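Local coordinates for protein CofB (Escherichia coli, PDB 4QS4) that serves as the minor pilin that initiates assembly of the CFA/III type IV pilus in enterotoxigenic strains, at residues N62-K67 against D133-D138; I145-F150 against R230-P235. All blocks are in the same frame, centred on the assembly; numbering follows the deposited sequence.

Contact 1: N62-K67 against D133-D138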
ATOM      1  N   ASN A  62      24.203 -23.136 -24.950  1.00 24.71           N
ATOM      2  CA  ASN A  62      25.290 -23.700 -24.146  1.00 24.05           C
ATOM      3  C   ASN A  62      24.771 -24.374 -22.872  1.00 23.28           C
ATOM      4  O   ASN A  62      24.089 -23.746 -22.063  1.00 21.95           O
ATOM      5  CB  ASN A  62      26.308 -22.618 -23.760  1.00 23.88           C
ATOM      6  CG  ASN A  62      27.113 -22.108 -24.946  1.00 24.77           C
ATOM      7  OD1 ASN A  62      26.606 -21.994 -26.055  1.00 25.48           O
ATOM      8  ND2 ASN A  62      28.377 -21.786 -24.703  1.00 24.67           N
ATOM      9  N   ARG A  63      25.088 -25.656 -22.710  1.00 23.69           N
ATOM     10  CA  ARG A  63      24.745 -26.394 -21.492  1.00 23.64           C
ATOM     11  C   ARG A  63      25.918 -27.242 -21.026  1.00 23.67           C
ATOM     12  O   ARG A  63      26.689 -27.753 -21.836  1.00 24.50           O
ATOM     13  CB  ARG A  63      23.557 -27.335 -21.717  1.00 24.22           C
ATOM     14  CG  ARG A  63      22.273 -26.665 -22.163  1.00 23.90           C
ATOM     15  CD  ARG A  63      21.616 -25.862 -21.053  1.00 23.19           C
ATOM     16  NE  ARG A  63      20.329 -25.363 -21.517  1.00 23.37           N
ATOM     17  CZ  ARG A  63      20.161 -24.282 -22.270  1.00 23.46           C
ATOM     18  NH1 ARG A  63      21.193 -23.534 -22.635  1.00 22.89           N
ATOM     19  NH2 ARG A  63      18.941 -23.939 -22.656  1.00 24.61           N
ATOM     20  N   THR A  64      26.042 -27.378 -19.712  1.00 22.91           N
ATOM     21  CA  THR A  64      26.904 -28.395 -19.130  1.00 24.17           C
ATOM     22  C   THR A  64      25.994 -29.522 -18.636  1.00 24.85           C
ATOM     23  O   THR A  64      24.780 -29.339 -18.510  1.00 23.96           O
ATOM     24  CB  THR A  64      27.759 -27.831 -17.983  1.00 23.49           C
ATOM     25  OG1 THR A  64      26.919 -27.457 -16.891  1.00 22.46           O
ATOM     26  CG2 THR A  64      28.538 -26.600 -18.464  1.00 23.39           C
ATOM     27  N   THR A  65      26.584 -30.680 -18.376  1.00 27.07           N
ATOM     28  CA  THR A  65      25.811 -31.890 -18.082  1.00 28.79           C
ATOM     29  C   THR A  65      26.099 -32.449 -16.691  1.00 29.41           C
ATOM     30  O   THR A  65      25.693 -33.574 -16.374  1.00 30.54           O
ATOM     31  CB  THR A  65      26.099 -32.973 -19.137  1.00 30.37           C
ATOM     32  OG1 THR A  65      27.505 -33.208 -19.214  1.00 31.43           O
ATOM     33  CG2 THR A  65      25.599 -32.516 -20.507  1.00 31.08           C
ATOM     34  N   ASN A  66      26.776 -31.661 -15.857  1.00 28.27           N
ATOM     35  CA  ASN A  66      27.146 -32.112 -14.521  1.00 29.08           C
ATOM     36  C   ASN A  66      26.005 -31.906 -13.550  1.00 29.39           C
ATOM     37  O   ASN A  66      26.048 -31.012 -12.709  1.00 27.85           O
ATOM     38  CB  ASN A  66      28.437 -31.438 -14.020  1.00 28.56           C
ATOM     39  CG  ASN A  66      28.387 -29.928 -14.097  1.00 26.94           C
ATOM     40  OD1 ASN A  66      27.969 -29.364 -15.106  1.00 25.54           O
ATOM     41  ND2 ASN A  66      28.817 -29.268 -13.031  1.00 26.47           N
ATOM     42  N   LYS A  67      24.970 -32.737 -13.684  1.00 31.60           N
ATOM     43  CA  LYS A  67      23.796 -32.693 -12.791  1.00 33.65           C
ATOM     44  C   LYS A  67      24.190 -32.968 -11.336  1.00 34.29           C
ATOM     45  O   LYS A  67      23.633 -32.394 -10.403  1.00 33.73           O
ATOM     46  CB  LYS A  67      22.762 -33.737 -13.219  1.00 36.03           C
ATOM     47  CG  LYS A  67      22.098 -33.473 -14.563  1.00 37.42           C
ATOM     48  CD  LYS A  67      21.585 -34.779 -15.155  1.00 41.71           C
ATOM     49  CE  LYS A  67      20.470 -34.557 -16.157  1.00 42.95           C
ATOM     50  NZ  LYS A  67      19.201 -34.189 -15.471  1.00 44.50           N
ATOM     51  N   ASP A 133      27.809 -21.825 -15.698  1.00 22.59           N
ATOM     52  CA  ASP A 133      27.424 -23.140 -16.211  1.00 22.12           C
ATOM     53  C   ASP A 133      25.912 -23.291 -16.076  1.00 21.30           C
ATOM     54  O   ASP A 133      25.384 -23.257 -14.963  1.00 21.27           O
ATOM     55  CB  ASP A 133      28.099 -24.269 -15.425  1.00 22.78           C
ATOM     56  CG  ASP A 133      29.623 -24.262 -15.548  1.00 23.75           C
ATOM     57  OD1 ASP A 133      30.176 -23.368 -16.207  1.00 23.97           O
ATOM     58  OD2 ASP A 133      30.269 -25.164 -14.980  1.00 24.08           O
ATOM     59  N   PHE A 134      25.231 -23.449 -17.207  1.00 20.79           N
ATOM     60  CA  PHE A 134      23.811 -23.793 -17.222  1.00 20.48           C
ATOM     61  C   PHE A 134      23.690 -25.311 -17.297  1.00 21.08           C
ATOM     62  O   PHE A 134      23.900 -25.886 -18.351  1.00 21.41           O
ATOM     63  CB  PHE A 134      23.104 -23.176 -18.439  1.00 19.96           C
ATOM     64  CG  PHE A 134      22.988 -21.673 -18.420  1.00 19.82           C
ATOM     65  CD1 PHE A 134      23.008 -20.945 -17.243  1.00 20.04           C
ATOM     66  CD2 PHE A 134      22.794 -20.985 -19.614  1.00 20.22           C
ATOM     67  CE1 PHE A 134      22.863 -19.563 -17.256  1.00 20.14           C
ATOM     68  CE2 PHE A 134      22.653 -19.603 -19.633  1.00 20.34           C
ATOM     69  CZ  PHE A 134      22.691 -18.893 -18.453  1.00 20.15           C
ATOM     70  N   VAL A 135      23.364 -25.954 -16.180  1.00 22.03           N
ATOM     71  CA  VAL A 135      23.258 -27.412 -16.124  1.00 23.32           C
ATOM     72  C   VAL A 135      21.935 -27.874 -16.747  1.00 24.27           C
ATOM     73  O   VAL A 135      20.859 -27.543 -16.248  1.00 25.20           O
ATOM     74  CB  VAL A 135      23.367 -27.923 -14.670  1.00 23.55           C
ATOM     75  CG1 VAL A 135      23.273 -29.445 -14.618  1.00 24.73           C
ATOM     76  CG2 VAL A 135      24.671 -27.444 -14.048  1.00 23.39           C
ATOM     77  N   ALA A 136      22.026 -28.612 -17.848  1.00 26.19           N
ATOM     78  CA  ALA A 136      20.846 -29.096 -18.576  1.00 27.85           C
ATOM     79  C   ALA A 136      20.150 -30.246 -17.858  1.00 30.27           C
ATOM     80  O   ALA A 136      20.800 -31.153 -17.321  1.00 30.50           O
ATOM     81  CB  ALA A 136      21.223 -29.538 -19.980  1.00 28.44           C
ATOM     82  N   THR A 137      18.823 -30.215 -17.892  1.00 32.47           N
ATOM     83  CA  THR A 137      18.002 -31.314 -17.382  1.00 35.37           C
ATOM     84  C   THR A 137      18.103 -32.551 -18.266  1.00 37.65           C
ATOM     85  O   THR A 137      17.974 -33.669 -17.771  1.00 39.31           O
ATOM     86  CB  THR A 137      16.528 -30.885 -17.271  1.00 36.05           C
ATOM     87  OG1 THR A 137      16.467 -29.593 -16.666  1.00 36.41           O
ATOM     88  CG2 THR A 137      15.737 -31.868 -16.412  1.00 37.92           C
ATOM     89  N   ASP A 138      18.323 -32.357 -19.567  1.00 39.13           N
ATOM     90  CA  ASP A 138      18.478 -33.480 -20.498  1.00 42.04           C
ATOM     91  C   ASP A 138      19.374 -33.097 -21.681  1.00 43.13           C
ATOM     92  O   ASP A 138      19.851 -31.965 -21.751  1.00 41.16           O
ATOM     93  CB  ASP A 138      17.103 -33.976 -20.967  1.00 44.00           C
ATOM     94  CG  ASP A 138      16.227 -32.863 -21.499  1.00 43.81           C
ATOM     95  OD1 ASP A 138      16.565 -32.285 -22.552  1.00 44.06           O
ATOM     96  OD2 ASP A 138      15.191 -32.578 -20.864  1.00 44.70           O
TER
HETATM   97  O   HOH W   1      26.183 -23.290 -19.881  1.00 21.42           O
HETATM   98  O   HOH W   2      30.251 -27.873 -15.757  1.00 20.26           O
HETATM   99  O   HOH W   3      29.652 -26.521 -12.670  1.00 20.58           O

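Contact 2: I145-F150 against R230-P235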
ATOM      1  N   ILE A 145      16.888 -25.785 -17.806  1.00 24.29           N
ATOM      2  CA  ILE A 145      18.077 -25.619 -16.970  1.00 23.62           C
ATOM      3  C   ILE A 145      17.725 -25.902 -15.517  1.00 24.60           C
ATOM      4  O   ILE A 145      16.872 -25.246 -14.921  1.00 25.02           O
ATOM      5  CB  ILE A 145      18.673 -24.208 -17.110  1.00 21.89           C
ATOM      6  CG1 ILE A 145      19.179 -24.004 -18.536  1.00 21.60           C
ATOM      7  CG2 ILE A 145      19.791 -23.982 -16.087  1.00 21.77           C
ATOM      8  CD1 ILE A 145      19.373 -22.554 -18.925  1.00 20.78           C
ATOM      9  N   GLU A 146      18.427 -26.878 -14.969  1.00 26.02           N
ATOM     10  CA  GLU A 146      18.145 -27.449 -13.664  1.00 28.23           C
ATOM     11  C   GLU A 146      18.922 -26.735 -12.562  1.00 26.99           C
ATOM     12  O   GLU A 146      18.529 -26.749 -11.397  1.00 26.47           O
ATOM     13  CB  GLU A 146      18.574 -28.905 -13.736  1.00 31.28           C
ATOM     14  CG  GLU A 146      18.363 -29.749 -12.513  1.00 35.14           C
ATOM     15  CD  GLU A 146      18.963 -31.109 -12.737  1.00 37.14           C
ATOM     16  OE1 GLU A 146      18.462 -31.805 -13.641  1.00 38.95           O
ATOM     17  OE2 GLU A 146      19.951 -31.456 -12.052  1.00 38.28           O
ATOM     18  N   ARG A 147      20.039 -26.120 -12.938  1.00 25.36           N
ATOM     19  CA  ARG A 147      20.898 -25.439 -11.975  1.00 24.50           C
ATOM     20  C   ARG A 147      21.780 -24.442 -12.710  1.00 23.20           C
ATOM     21  O   ARG A 147      22.174 -24.673 -13.855  1.00 23.08           O
ATOM     22  CB  ARG A 147      21.762 -26.471 -11.235  1.00 25.22           C
ATOM     23  CG  ARG A 147      22.384 -25.960  -9.953  1.00 25.35           C
ATOM     24  CD  ARG A 147      23.188 -27.039  -9.253  1.00 26.16           C
ATOM     25  NE  ARG A 147      24.467 -27.293  -9.924  1.00 26.05           N
ATOM     26  CZ  ARG A 147      24.856 -28.448 -10.463  1.00 26.46           C
ATOM     27  NH1 ARG A 147      24.084 -29.529 -10.430  1.00 26.45           N
ATOM     28  NH2 ARG A 147      26.056 -28.522 -11.043  1.00 26.07           N
ATOM     29  N   VAL A 148      22.072 -23.326 -12.058  1.00 22.72           N
ATOM     30  CA  VAL A 148      22.970 -22.323 -12.611  1.00 21.96           C
ATOM     31  C   VAL A 148      24.151 -22.165 -11.664  1.00 22.38           C
ATOM     32  O   VAL A 148      23.976 -21.774 -10.506  1.00 22.81           O
ATOM     33  CB  VAL A 148      22.263 -20.972 -12.808  1.00 21.59           C
ATOM     34  CG1 VAL A 148      23.209 -19.950 -13.441  1.00 21.41           C
ATOM     35  CG2 VAL A 148      21.015 -21.153 -13.663  1.00 21.41           C
ATOM     36  N   ASP A 149      25.348 -22.485 -12.162  1.00 22.65           N
ATOM     37  CA  ASP A 149      26.571 -22.346 -11.382  1.00 23.59           C
ATOM     38  C   ASP A 149      27.346 -21.113 -11.811  1.00 24.11           C
ATOM     39  O   ASP A 149      27.578 -20.902 -13.002  1.00 25.00           O
ATOM     40  CB  ASP A 149      27.470 -23.575 -11.539  1.00 23.94           C
ATOM     41  CG  ASP A 149      26.857 -24.834 -10.969  1.00 24.18           C
ATOM     42  OD1 ASP A 149      25.966 -24.749 -10.088  1.00 23.61           O
ATOM     43  OD2 ASP A 149      27.290 -25.925 -11.405  1.00 24.62           O
ATOM     44  N   PHE A 150      27.743 -20.304 -10.833  1.00 24.92           N
ATOM     45  CA  PHE A 150      28.586 -19.146 -11.077  1.00 25.96           C
ATOM     46  C   PHE A 150      29.955 -19.397 -10.483  1.00 27.00           C
ATOM     47  O   PHE A 150      30.080 -19.626  -9.285  1.00 27.69           O
ATOM     48  CB  PHE A 150      27.971 -17.897 -10.455  1.00 26.87           C
ATOM     49  CG  PHE A 150      26.670 -17.511 -11.079  1.00 26.32           C
ATOM     50  CD1 PHE A 150      26.635 -16.616 -12.140  1.00 26.31           C
ATOM     51  CD2 PHE A 150      25.483 -18.063 -10.623  1.00 25.84           C
ATOM     52  CE1 PHE A 150      25.423 -16.260 -12.724  1.00 25.73           C
ATOM     53  CE2 PHE A 150      24.276 -17.717 -11.205  1.00 25.46           C
ATOM     54  CZ  PHE A 150      24.247 -16.819 -12.254  1.00 25.25           C
ATOM     55  N   ARG A 230      32.465 -21.726  -6.505  1.00 31.43           N
ATOM     56  CA  ARG A 230      31.352 -22.013  -7.391  1.00 29.91           C
ATOM     57  C   ARG A 230      30.078 -21.904  -6.581  1.00 29.68           C
ATOM     58  O   ARG A 230      29.864 -22.680  -5.648  1.00 30.36           O
ATOM     59  CB  ARG A 230      31.466 -23.399  -8.028  1.00 28.94           C
ATOM     60  CG  ARG A 230      30.378 -23.664  -9.058  1.00 27.15           C
ATOM     61  CD  ARG A 230      30.420 -25.088  -9.585  1.00 26.75           C
ATOM     62  NE  ARG A 230      30.069 -26.061  -8.555  1.00 26.93           N
ATOM     63  CZ  ARG A 230      29.971 -27.372  -8.756  1.00 27.05           C
ATOM     64  NH1 ARG A 230      30.188 -27.885  -9.963  1.00 26.83           N
ATOM     65  NH2 ARG A 230      29.654 -28.176  -7.744  1.00 27.87           N
ATOM     66  N   LEU A 231      29.255 -20.917  -6.928  1.00 29.25           N
ATOM     67  CA  LEU A 231      27.963 -20.706  -6.290  1.00 29.47           C
ATOM     68  C   LEU A 231      26.870 -21.329  -7.149  1.00 28.33           C
ATOM     69  O   LEU A 231      26.688 -20.943  -8.300  1.00 27.39           O
ATOM     70  CB  LEU A 231      27.686 -19.212  -6.133  1.00 30.45           C
ATOM     71  CG  LEU A 231      28.721 -18.393  -5.369  1.00 32.59           C
ATOM     72  CD1 LEU A 231      28.326 -16.923  -5.380  1.00 33.25           C
ATOM     73  CD2 LEU A 231      28.874 -18.905  -3.946  1.00 33.99           C
ATOM     74  N   SER A 232      26.153 -22.295  -6.584  1.00 28.98           N
ATOM     75  CA  SER A 232      25.082 -22.985  -7.299  1.00 28.43           C
ATOM     76  C   SER A 232      23.751 -22.384  -6.900  1.00 28.89           C
ATOM     77  O   SER A 232      23.480 -22.188  -5.711  1.00 29.73           O
ATOM     78  CB  SER A 232      25.097 -24.482  -6.982  1.00 28.60           C
ATOM     79  OG  SER A 232      26.237 -25.103  -7.552  1.00 28.13           O
ATOM     80  N   ILE A 233      22.929 -22.073  -7.897  1.00 28.15           N
ATOM     81  CA  ILE A 233      21.605 -21.525  -7.641  1.00 28.59           C
ATOM     82  C   ILE A 233      20.549 -22.348  -8.378  1.00 26.82           C
ATOM     83  O   ILE A 233      20.729 -22.731  -9.532  1.00 25.13           O
ATOM     84  CB  ILE A 233      21.560 -20.028  -7.990  1.00 29.98           C
ATOM     85  CG1 ILE A 233      22.560 -19.296  -7.087  1.00 32.40           C
ATOM     86  CG2 ILE A 233      20.160 -19.461  -7.776  1.00 30.45           C
ATOM     87  CD1 ILE A 233      22.781 -17.855  -7.427  1.00 33.42           C
ATOM     88  N   ASP A 234      19.477 -22.675  -7.668  1.00 27.30           N
ATOM     89  CA  ASP A 234      18.371 -23.401  -8.249  1.00 26.65           C
ATOM     90  C   ASP A 234      17.386 -22.383  -8.801  1.00 25.89           C
ATOM     91  O   ASP A 234      16.714 -21.704  -8.026  1.00 26.25           O
ATOM     92  CB  ASP A 234      17.685 -24.279  -7.198  1.00 28.39           C
ATOM     93  CG  ASP A 234      16.508 -25.063  -7.771  1.00 29.13           C
ATOM     94  OD1 ASP A 234      15.972 -25.931  -7.055  1.00 30.02           O
ATOM     95  OD2 ASP A 234      16.119 -24.814  -8.937  1.00 28.78           O
ATOM     96  N   PRO A 235      17.275 -22.289 -10.142  1.00 24.49           N
ATOM     97  CA  PRO A 235      16.382 -21.292 -10.744  1.00 24.56           C
ATOM     98  C   PRO A 235      14.902 -21.491 -10.401  1.00 25.21           C
ATOM     99  O   PRO A 235      14.130 -20.542 -10.470  1.00 25.88           O
ATOM    100  CB  PRO A 235      16.635 -21.464 -12.247  1.00 23.51           C
ATOM    101  CG  PRO A 235      17.053 -22.885 -12.391  1.00 23.69           C
ATOM    102  CD  PRO A 235      17.872 -23.166 -11.162  1.00 23.99           C
TER
HETATM  103  O   HOH W   4      15.827 -27.145 -10.471  1.00 33.65           O
HETATM  104  O   HOH W   3      29.652 -26.521 -12.670  1.00 20.58           O

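Contact 1: N62-K67 against D133-D138
Turned beside its backbone N (chi1 -59°) and bent at chi2, the Arg63 chain lays its methylenes along Ala136, while Thr64, with OG1 between its backbone N and carbonyl carbon (chi1 66°), sets that oxygen against Val135 and CG2 against Asp133. The loop 62-67 is thereby joined to strand 127-136 in the antiparallel sheet of the type IV pilin fold. A single beta bridge, Thr64 with Val135, holds the backbones: Thr64 N donates to Phe134 O at 2.9 Å, and Ala136 N donates almost linearly to Thr64 O at 2.9 Å. Ala136 suits its place because a lone methyl lets Arg63 come close, with CB to CB 3.6 Å. The guanidinium curls back to serve loop carbonyls: Arg63 NH1 donates to Asn62 O at 3.0 Å from above the carbonyl plane, and NH2 bonds to Ser143 O and Leu51 O. Phe134 turns its ring to Ile27 and Val31 of helix 9-32. Thr64 OG1 donates to Asn66 OD1 at 2.8 Å, fixing the amide, and two waters probably bridge that amide and Asp133 OD2; Arg131 pairs with the other carboxylate oxygen. Branched Val135 fills the bend of the loop, CG1 being 3.8 Å from Lys67 CA. The long lysine chain extends beyond it, where Lys67 NZ forms a salt bridge with Glu146 and donates to Thr137 O from above the carbonyl plane, at 2.7 Å.

Contact 2: I145-F150 against R230-P235
Asp149 and Ser232 face each other as a non-hydrogen-bonded pair of two antiparallel strands, and Ser232 OG donates to Asp149 OD1 at 2.6 Å, coming from above the carboxylate plane. The flanking pairs, Val148 with Ile233 and Phe150 with Leu231, are hydrogen-bonded, so all their amides and carbonyls are matched across the ladder; Val148 N to Ile233 O, at 2.9 Å and 173°, is the straightest. Arg147 suits its position two residues before Asp149: its extended start (CG anti to the backbone N, chi1 -163°) and later bend bring the guanidinium side-on to the carboxylate, NE giving to OD1 at 3.0 Å and NH2 to OD2 at 2.9 Å. NH2 also serves Asn66 O. Asp149 OD2 lies over the Arg230 guanidinium face, 3.8 Å from Arg230 NH1, a long salt bridge of charges alone; water 3 accepts from Arg230 NH1 and probably also bonds Asp149 OD2, while Arg230 NH2 donates to Leu69 O. A leucine in place of Asp149 would probably leave both arginines without their shared anion and the Ser232 hydroxyl without its acceptor. On the other face, Phe150 CE2 meets Ile233 CD1 at 4.1 Å, and both side chains pack on Ile24 of helix 9-32. Pro235, lacking an amide N-H, packs CG on Ile145 O at 3.5 Å, and water 4 bridges Glu146 O to Asp234 OD2, which also accepts from Asn236 N. The chemistry implies a two-sided sheet, apolar toward helix 9-32 and, on the Asp149 face, a buried network in which one carboxylate sits between two arginines, probably easing their repulsion without fully neutralising them.

In the fold
Both segments of contact 1 precede those of contact 2 in the chain, and the centres of the two contacts lie about 10 Å apart in the same region of one antiparallel sheet. The join is direct: strands 127-136 and 145-154 are consecutive and lie side by side, probably hydrogen-bonded from Val135 O to Glu146 N and from Asp133 N to Asp149 O. Strand 226-233 then pairs with the other edge of 145-154, having returned after the helix 167-177 and several intervening strands. One water, water 3, touches both contacts. Together they fasten an early loop to the sheet in which the hairpin and the late strand pair, packed on helix 9-32, the helix-on-sheet arrangement of the type IV pilin fold.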